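Local coordinates for protein cytochrome P450 (Zobellia galactanivorans, PDB 6G5O) that belongs to the cytochrome P450 family and binds a haem (protoporphyrin IX with iron) within its predominantly helical fold, at residues 252-264 with 309-323. Residues are numbered along the deposited sequence; the frame is centred on the assembly and turned at random.
Sequences ITGRAVEEMIRYF and NEIVLDRKVNPHVGF. With HEM (protoporphyrin IX containing Fe), chain C.
Two arginines, one from each side of the contact, grip the buried carboxylate of Glu-259 side-on, each with NE and NH2. From the loop 309-323, Arg-315 NE lies 2.9 Å from Glu-259 OE1 and its NH2 turns to OE2; one helical turn on from the glutamate, Arg-262 NE reaches OE1 at 2.8 Å. The two NE atoms come to OE1 from opposite faces of the carboxylate, and OE2 takes a further bond from Val-312 N at 2.8 Å. With CG anti to the backbone N (chi1 172°) and a bend at chi2, Glu-259 brings its carboxylate to Val-312 and Arg-315 of the loop. This is the ExxR pair of P450 K helices, with Arg-315 as the arginine that completes the usual triad. Glu-306 O and Asn-299 O hold the other ends of Arg-315 and Arg-262.

Nearer the haem, His-320 NE2 gives a nearly straight bond, 2.7 Å long, to Glu-258 OE1, which lies in the plane of the imidazole. OE2 of that glutamate is salt-bridged to Arg-337. Beyond it Ile-261 sets CG2 over one face of the Phe-323 ring, 4.1 Å from its centroid, while its CD1 nears the haem vinyl atom CBB. Beside the network Ile-311 lays CG1 over a face of the Tyr-263 ring; farther from the haem, Leu-313 CD1 packs against Ala-256 CB at 3.8 Å. One water ties Arg-255 O and Arg-315 O to Asn-318 ND2.

Five hydrogen bonds on one carboxylate, shared by both guanidinium groups, fix the rotation of Glu-259 and probably favour its ionised form, so that the helix and the loop leading to the haem are locked together by buried charge.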
loop_
_atom_site.group_PDB
_atom_site.type_symbol
_atom_site.label_atom_id
_atom_site.label_comp_id
_atom_site.label_asym_id
_atom_site.label_seq_id
_atom_site.Cartn_x
_atom_site.Cartn_y
_atom_site.Cartn_z
ATOM N N ILE A 252 9.091 -17.291 -11.742
ATOM C CA ILE A 252 9.558 -16.591 -10.562
ATOM C C ILE A 252 8.797 -15.274 -10.246
ATOM O O ILE A 252 9.143 -14.582 -9.291
ATOM C CB ILE A 252 11.065 -16.266 -10.621
ATOM C CG1 ILE A 252 11.366 -15.144 -11.595
ATOM C CG2 ILE A 252 11.930 -17.525 -10.859
ATOM C CD1 ILE A 252 12.836 -14.754 -11.604
ATOM N N THR A 253 7.808 -14.917 -11.043
ATOM C CA THR A 253 7.227 -13.588 -10.955
ATOM C C THR A 253 6.513 -13.342 -9.596
ATOM O O THR A 253 6.658 -12.263 -9.005
ATOM C CB THR A 253 6.252 -13.313 -12.136
ATOM O OG1 THR A 253 6.884 -13.576 -13.391
ATOM C CG2 THR A 253 5.841 -11.867 -12.148
ATOM N N GLY A 254 5.775 -14.340 -9.104
ATOM C CA GLY A 254 5.109 -14.265 -7.793
ATOM C C GLY A 254 6.085 -13.868 -6.707
ATOM O O GLY A 254 5.851 -12.923 -5.929
ATOM N N ARG A 255 7.227 -14.561 -6.715
ATOM C CA ARG A 255 8.245 -14.381 -5.708
ATOM C C ARG A 255 8.923 -13.042 -5.838
ATOM O O ARG A 255 9.248 -12.426 -4.828
ATOM C CB ARG A 255 9.246 -15.547 -5.728
ATOM C CG ARG A 255 8.715 -16.755 -4.934
ATOM C CD ARG A 255 9.618 -17.984 -5.114
ATOM N NE ARG A 255 9.522 -18.540 -6.464
ATOM C CZ ARG A 255 10.482 -19.220 -7.110
ATOM N NH1 ARG A 255 11.674 -19.439 -6.575
ATOM N NH2 ARG A 255 10.242 -19.695 -8.314
ATOM N N ALA A 256 9.157 -12.616 -7.077
ATOM C CA ALA A 256 9.703 -11.278 -7.351
ATOM C C ALA A 256 8.759 -10.194 -6.858
ATOM O O ALA A 256 9.200 -9.193 -6.366
ATOM C CB ALA A 256 9.932 -11.082 -8.831
ATOM N N VAL A 257 7.462 -10.391 -6.994
ATOM C CA VAL A 257 6.534 -9.355 -6.533
ATOM C C VAL A 257 6.604 -9.234 -5.027
ATOM O O VAL A 257 6.669 -8.118 -4.500
ATOM C CB VAL A 257 5.076 -9.579 -7.038
ATOM C CG1 VAL A 257 4.082 -8.699 -6.272
ATOM C CG2 VAL A 257 4.977 -9.255 -8.525
ATOM N N GLU A 258 6.638 -10.376 -4.334
ATOM C CA GLU A 258 6.681 -10.362 -2.874
ATOM C C GLU A 258 8.009 -9.781 -2.404
ATOM O O GLU A 258 8.098 -9.152 -1.336
ATOM C CB GLU A 258 6.504 -11.762 -2.271
ATOM C CG GLU A 258 5.137 -12.367 -2.493
ATOM C CD GLU A 258 3.961 -11.463 -2.071
ATOM O OE1 GLU A 258 3.909 -10.979 -0.915
ATOM O OE2 GLU A 258 3.056 -11.266 -2.920
ATOM N N GLU A 259 9.066 -10.031 -3.173
ATOM C CA GLU A 259 10.351 -9.524 -2.770
ATOM C C GLU A 259 10.401 -8.008 -2.945
ATOM O O GLU A 259 11.013 -7.302 -2.145
ATOM C CB GLU A 259 11.487 -10.217 -3.562
ATOM C CG GLU A 259 12.874 -9.617 -3.361
ATOM C CD GLU A 259 13.444 -9.817 -1.996
ATOM O OE1 GLU A 259 12.712 -10.231 -1.061
ATOM O OE2 GLU A 259 14.660 -9.592 -1.846
ATOM N N MET A 260 9.783 -7.512 -4.007
ATOM C CA MET A 260 9.645 -6.083 -4.183
ATOM C C MET A 260 8.787 -5.426 -3.080
ATOM O O MET A 260 9.148 -4.385 -2.576
ATOM C CB MET A 260 9.141 -5.801 -5.564
ATOM C CG MET A 260 10.281 -6.001 -6.550
ATOM S SD MET A 260 9.852 -5.449 -8.175
ATOM C CE MET A 260 11.160 -6.280 -9.116
ATOM N N ILE A 261 7.706 -6.051 -2.667
ATOM C CA ILE A 261 6.958 -5.494 -1.555
ATOM C C ILE A 261 7.791 -5.435 -0.280
ATOM O O ILE A 261 7.719 -4.483 0.455
ATOM C CB ILE A 261 5.638 -6.258 -1.303
ATOM C CG1 ILE A 261 4.688 -6.084 -2.503
ATOM C CG2 ILE A 261 4.977 -5.780 -0.023
ATOM C CD1 ILE A 261 4.450 -4.647 -2.915
ATOM N N ARG A 262 8.565 -6.456 -0.000
ATOM C CA ARG A 262 9.449 -6.471 1.178
ATOM C C ARG A 262 10.445 -5.295 1.192
ATOM O O ARG A 262 10.575 -4.542 2.172
ATOM C CB ARG A 262 10.283 -7.777 1.212
ATOM C CG ARG A 262 11.151 -7.931 2.459
ATOM C CD ARG A 262 12.181 -9.048 2.317
ATOM N NE ARG A 262 13.196 -8.766 1.288
ATOM C CZ ARG A 262 14.265 -8.016 1.499
ATOM N NH1 ARG A 262 14.473 -7.479 2.692
ATOM N NH2 ARG A 262 15.101 -7.780 0.511
ATOM N N TYR A 263 11.186 -5.217 0.099
ATOM C CA TYR A 263 12.268 -4.308 -0.014
ATOM C C TYR A 263 11.749 -2.894 -0.103
ATOM O O TYR A 263 12.244 -2.033 0.608
ATOM C CB TYR A 263 13.131 -4.614 -1.233
ATOM C CG TYR A 263 14.287 -3.656 -1.390
ATOM C CD1 TYR A 263 15.445 -3.810 -0.656
ATOM C CD2 TYR A 263 14.235 -2.626 -2.326
ATOM C CE1 TYR A 263 16.521 -2.933 -0.821
ATOM C CE2 TYR A 263 15.295 -1.751 -2.515
ATOM C CZ TYR A 263 16.434 -1.903 -1.742
ATOM O OH TYR A 263 17.482 -1.033 -1.896
ATOM N N PHE A 264 10.771 -2.631 -0.966
ATOM C CA PHE A 264 10.216 -1.264 -1.052
ATOM C C PHE A 264 9.322 -0.840 0.112
ATOM O O PHE A 264 9.287 0.328 0.460
ATOM C CB PHE A 264 9.480 -1.065 -2.330
ATOM C CG PHE A 264 10.335 -1.240 -3.544
ATOM C CD1 PHE A 264 11.566 -0.627 -3.641
ATOM C CD2 PHE A 264 9.879 -1.957 -4.614
ATOM C CE1 PHE A 264 12.352 -0.770 -4.768
ATOM C CE2 PHE A 264 10.676 -2.093 -5.740
ATOM C CZ PHE A 264 11.908 -1.531 -5.802
ATOM N N ASN A 309 19.416 -6.120 2.314
ATOM C CA ASN A 309 19.457 -4.823 1.653
ATOM C C ASN A 309 19.635 -4.969 0.165
ATOM O O ASN A 309 19.965 -4.028 -0.533
ATOM C CB ASN A 309 20.477 -3.894 2.335
ATOM C CG ASN A 309 20.091 -3.616 3.793
ATOM O OD1 ASN A 309 20.897 -3.717 4.708
ATOM N ND2 ASN A 309 18.821 -3.346 4.014
ATOM N N GLU A 310 19.339 -6.160 -0.328
ATOM C CA GLU A 310 19.322 -6.455 -1.746
ATOM C C GLU A 310 17.953 -7.035 -2.100
ATOM O O GLU A 310 17.226 -7.554 -1.239
ATOM C CB GLU A 310 20.368 -7.541 -2.100
ATOM C CG GLU A 310 21.809 -7.065 -2.231
ATOM C CD GLU A 310 22.814 -8.207 -2.472
ATOM O OE1 GLU A 310 24.003 -8.033 -2.093
ATOM O OE2 GLU A 310 22.431 -9.266 -3.044
ATOM N N ILE A 311 17.641 -6.956 -3.387
ATOM C CA ILE A 311 16.530 -7.653 -3.948
ATOM C C ILE A 311 17.035 -9.006 -4.457
ATOM O O ILE A 311 17.799 -9.058 -5.425
ATOM C CB ILE A 311 15.856 -6.802 -5.039
ATOM C CG1 ILE A 311 14.978 -5.736 -4.328
ATOM C CG2 ILE A 311 15.013 -7.665 -5.984
ATOM C CD1 ILE A 311 14.294 -4.737 -5.245
ATOM N N VAL A 312 16.614 -10.077 -3.785
ATOM C CA VAL A 312 16.839 -11.437 -4.245
ATOM C C VAL A 312 15.576 -11.867 -4.982
ATOM O O VAL A 312 14.550 -12.247 -4.361
ATOM C CB VAL A 312 17.105 -12.414 -3.073
ATOM C CG1 VAL A 312 17.215 -13.863 -3.569
ATOM C CG2 VAL A 312 18.342 -12.009 -2.303
ATOM N N LEU A 313 15.669 -11.844 -6.303
ATOM C CA LEU A 313 14.520 -11.876 -7.184
ATOM C C LEU A 313 13.633 -13.095 -7.024
ATOM O O LEU A 313 12.428 -13.013 -7.245
ATOM C CB LEU A 313 14.998 -11.769 -8.641
ATOM C CG LEU A 313 13.986 -11.255 -9.661
ATOM C CD1 LEU A 313 13.507 -9.857 -9.287
ATOM C CD2 LEU A 313 14.614 -11.173 -11.035
ATOM N N ASP A 314 14.215 -14.219 -6.653
ATOM C CA ASP A 314 13.447 -15.463 -6.545
ATOM C C ASP A 314 13.340 -15.960 -5.098
ATOM O O ASP A 314 13.154 -17.142 -4.863
ATOM C CB ASP A 314 14.086 -16.541 -7.451
ATOM C CG ASP A 314 15.602 -16.810 -7.109
ATOM O OD1 ASP A 314 16.139 -16.247 -6.110
ATOM O OD2 ASP A 314 16.272 -17.567 -7.863
ATOM N N ARG A 315 13.451 -15.067 -4.127
ATOM C CA ARG A 315 13.489 -15.479 -2.721
ATOM C C ARG A 315 12.273 -16.358 -2.397
ATOM O O ARG A 315 11.145 -15.907 -2.545
ATOM C CB ARG A 315 13.491 -14.218 -1.822
ATOM C CG ARG A 315 13.710 -14.452 -0.341
ATOM C CD ARG A 315 13.507 -13.175 0.487
ATOM N NE ARG A 315 14.489 -12.109 0.173
ATOM C CZ ARG A 315 15.681 -11.968 0.747
ATOM N NH1 ARG A 315 16.108 -12.825 1.637
ATOM N NH2 ARG A 315 16.469 -10.960 0.386
ATOM N N LYS A 316 12.500 -17.601 -1.969
ATOM C CA LYS A 316 11.423 -18.512 -1.519
ATOM C C LYS A 316 11.047 -18.270 -0.064
ATOM O O LYS A 316 9.855 -18.335 0.319
ATOM C CB LYS A 316 11.794 -20.006 -1.673
ATOM C CG LYS A 316 12.149 -20.401 -3.099
ATOM C CD LYS A 316 12.475 -21.876 -3.287
ATOM C CE LYS A 316 11.212 -22.727 -3.292
ATOM N NZ LYS A 316 11.475 -24.121 -3.777
ATOM N N VAL A 317 12.050 -18.038 0.760
ATOM C CA VAL A 317 11.787 -17.822 2.189
ATOM C C VAL A 317 11.614 -16.328 2.457
ATOM O O VAL A 317 12.595 -15.616 2.595
ATOM C CB VAL A 317 12.913 -18.395 3.101
ATOM C CG1 VAL A 317 12.545 -18.229 4.570
ATOM C CG2 VAL A 317 13.141 -19.896 2.793
ATOM N N ASN A 318 10.375 -15.860 2.562
ATOM C CA ASN A 318 10.120 -14.409 2.598
ATOM C C ASN A 318 8.902 -14.116 3.447
ATOM O O ASN A 318 7.837 -13.790 2.911
ATOM C CB ASN A 318 9.932 -13.893 1.144
ATOM C CG ASN A 318 9.812 -12.396 1.045
ATOM O OD1 ASN A 318 9.916 -11.689 2.049
ATOM N ND2 ASN A 318 9.591 -11.898 -0.161
ATOM N N PRO A 319 9.051 -14.214 4.784
ATOM C CA PRO A 319 7.978 -13.887 5.739
ATOM C C PRO A 319 7.854 -12.375 5.977
ATOM O O PRO A 319 7.822 -11.943 7.112
ATOM C CB PRO A 319 8.413 -14.614 7.013
ATOM C CG PRO A 319 9.899 -14.529 6.967
ATOM C CD PRO A 319 10.298 -14.599 5.497
ATOM N N HIS A 320 7.783 -11.583 4.892
ATOM C CA HIS A 320 7.732 -10.131 5.031
ATOM C C HIS A 320 6.398 -9.626 5.591
ATOM O O HIS A 320 5.376 -10.295 5.525
ATOM C CB HIS A 320 8.011 -9.466 3.690
ATOM C CG HIS A 320 6.881 -9.559 2.733
ATOM N ND1 HIS A 320 5.829 -8.663 2.745
ATOM C CD2 HIS A 320 6.630 -10.438 1.724
ATOM C CE1 HIS A 320 4.971 -9.001 1.790
ATOM N NE2 HIS A 320 5.437 -10.062 1.149
ATOM N N VAL A 321 6.415 -8.412 6.094
ATOM C CA VAL A 321 5.238 -7.791 6.647
ATOM C C VAL A 321 4.878 -6.489 5.900
ATOM O O VAL A 321 4.221 -5.621 6.457
ATOM C CB VAL A 321 5.436 -7.547 8.170
ATOM C CG1 VAL A 321 5.370 -8.840 8.928
ATOM C CG2 VAL A 321 6.761 -6.888 8.453
ATOM N N GLY A 322 5.309 -6.372 4.640
ATOM C CA GLY A 322 4.887 -5.303 3.738
ATOM C C GLY A 322 3.388 -5.078 3.599
ATOM O O GLY A 322 2.979 -3.935 3.414
ATOM N N PHE A 323 2.584 -6.146 3.744
ATOM C CA PHE A 323 1.119 -6.108 3.709
ATOM C C PHE A 323 0.555 -6.321 5.116
ATOM O O PHE A 323 -0.578 -6.772 5.274
ATOM C CB PHE A 323 0.501 -7.188 2.765
ATOM C CG PHE A 323 0.753 -6.949 1.291
ATOM C CD1 PHE A 323 0.325 -5.789 0.676
ATOM C CD2 PHE A 323 1.407 -7.893 0.508
ATOM C CE1 PHE A 323 0.561 -5.570 -0.668
ATOM C CE2 PHE A 323 1.636 -7.684 -0.858
ATOM C CZ PHE A 323 1.207 -6.517 -1.441
HETATM C CHA HEM C . -4.152 -2.633 5.285
HETATM C CHB HEM C . -0.008 -2.143 2.853
HETATM C CHC HEM C . -2.446 -1.675 -1.273
HETATM C CHD HEM C . -6.542 -1.538 1.201
HETATM C C1A HEM C . -2.814 -2.563 4.969
HETATM C C2A HEM C . -1.745 -2.699 5.903
HETATM C C3A HEM C . -0.621 -2.572 5.214
HETATM C C4A HEM C . -0.932 -2.338 3.856
HETATM C CMA HEM C . 0.740 -2.675 5.818
HETATM C CAA HEM C . -1.809 -2.997 7.400
HETATM C CBA HEM C . -2.232 -1.746 8.155
HETATM C CGA HEM C . -2.405 -2.027 9.631
HETATM O O1A HEM C . -3.118 -1.283 10.296
HETATM O O2A HEM C . -1.871 -2.992 10.207
HETATM C C1B HEM C . -0.318 -1.975 1.520
HETATM C C2B HEM C . 0.676 -1.971 0.520
HETATM C C3B HEM C . 0.007 -1.815 -0.672
HETATM C C4B HEM C . -1.445 -1.754 -0.311
HETATM C CMB HEM C . 2.157 -2.053 0.738
HETATM C CAB HEM C . 0.445 -1.779 -2.065
HETATM C CBB HEM C . 1.652 -2.083 -2.501
HETATM C C1C HEM C . -3.783 -1.601 -0.980
HETATM C C2C HEM C . -4.793 -1.318 -1.898
HETATM C C3C HEM C . -5.964 -1.221 -1.189
HETATM C C4C HEM C . -5.634 -1.479 0.167
HETATM C CMC HEM C . -4.644 -1.160 -3.378
HETATM C CAC HEM C . -7.320 -0.976 -1.699
HETATM C CBC HEM C . -7.690 -0.765 -2.958
HETATM C C1D HEM C . -6.195 -1.891 2.516
HETATM C C2D HEM C . -7.214 -2.068 3.566
HETATM C C3D HEM C . -6.572 -2.394 4.700
HETATM C C4D HEM C . -5.148 -2.359 4.348
HETATM C CMD HEM C . -8.684 -1.960 3.348
HETATM C CAD HEM C . -7.202 -2.680 6.051
HETATM C CBD HEM C . -7.388 -4.167 6.394
HETATM C CGD HEM C . -8.101 -4.329 7.750
HETATM O O1D HEM C . -8.210 -3.339 8.556
HETATM O O2D HEM C . -8.611 -5.440 8.123
HETATM N NA HEM C . -2.294 -2.293 3.713
HETATM N NB HEM C . -1.537 -1.835 0.996
HETATM N NC HEM C . -4.283 -1.669 0.272
HETATM N ND HEM C . -4.997 -2.086 3.043
HETATM FE FE HEM C . -3.344 -1.981 2.086
HETATM O O HOH W 1 9.485 -13.750 -2.398
HETATM O O HOH W 2 -2.965 0.204 2.468
#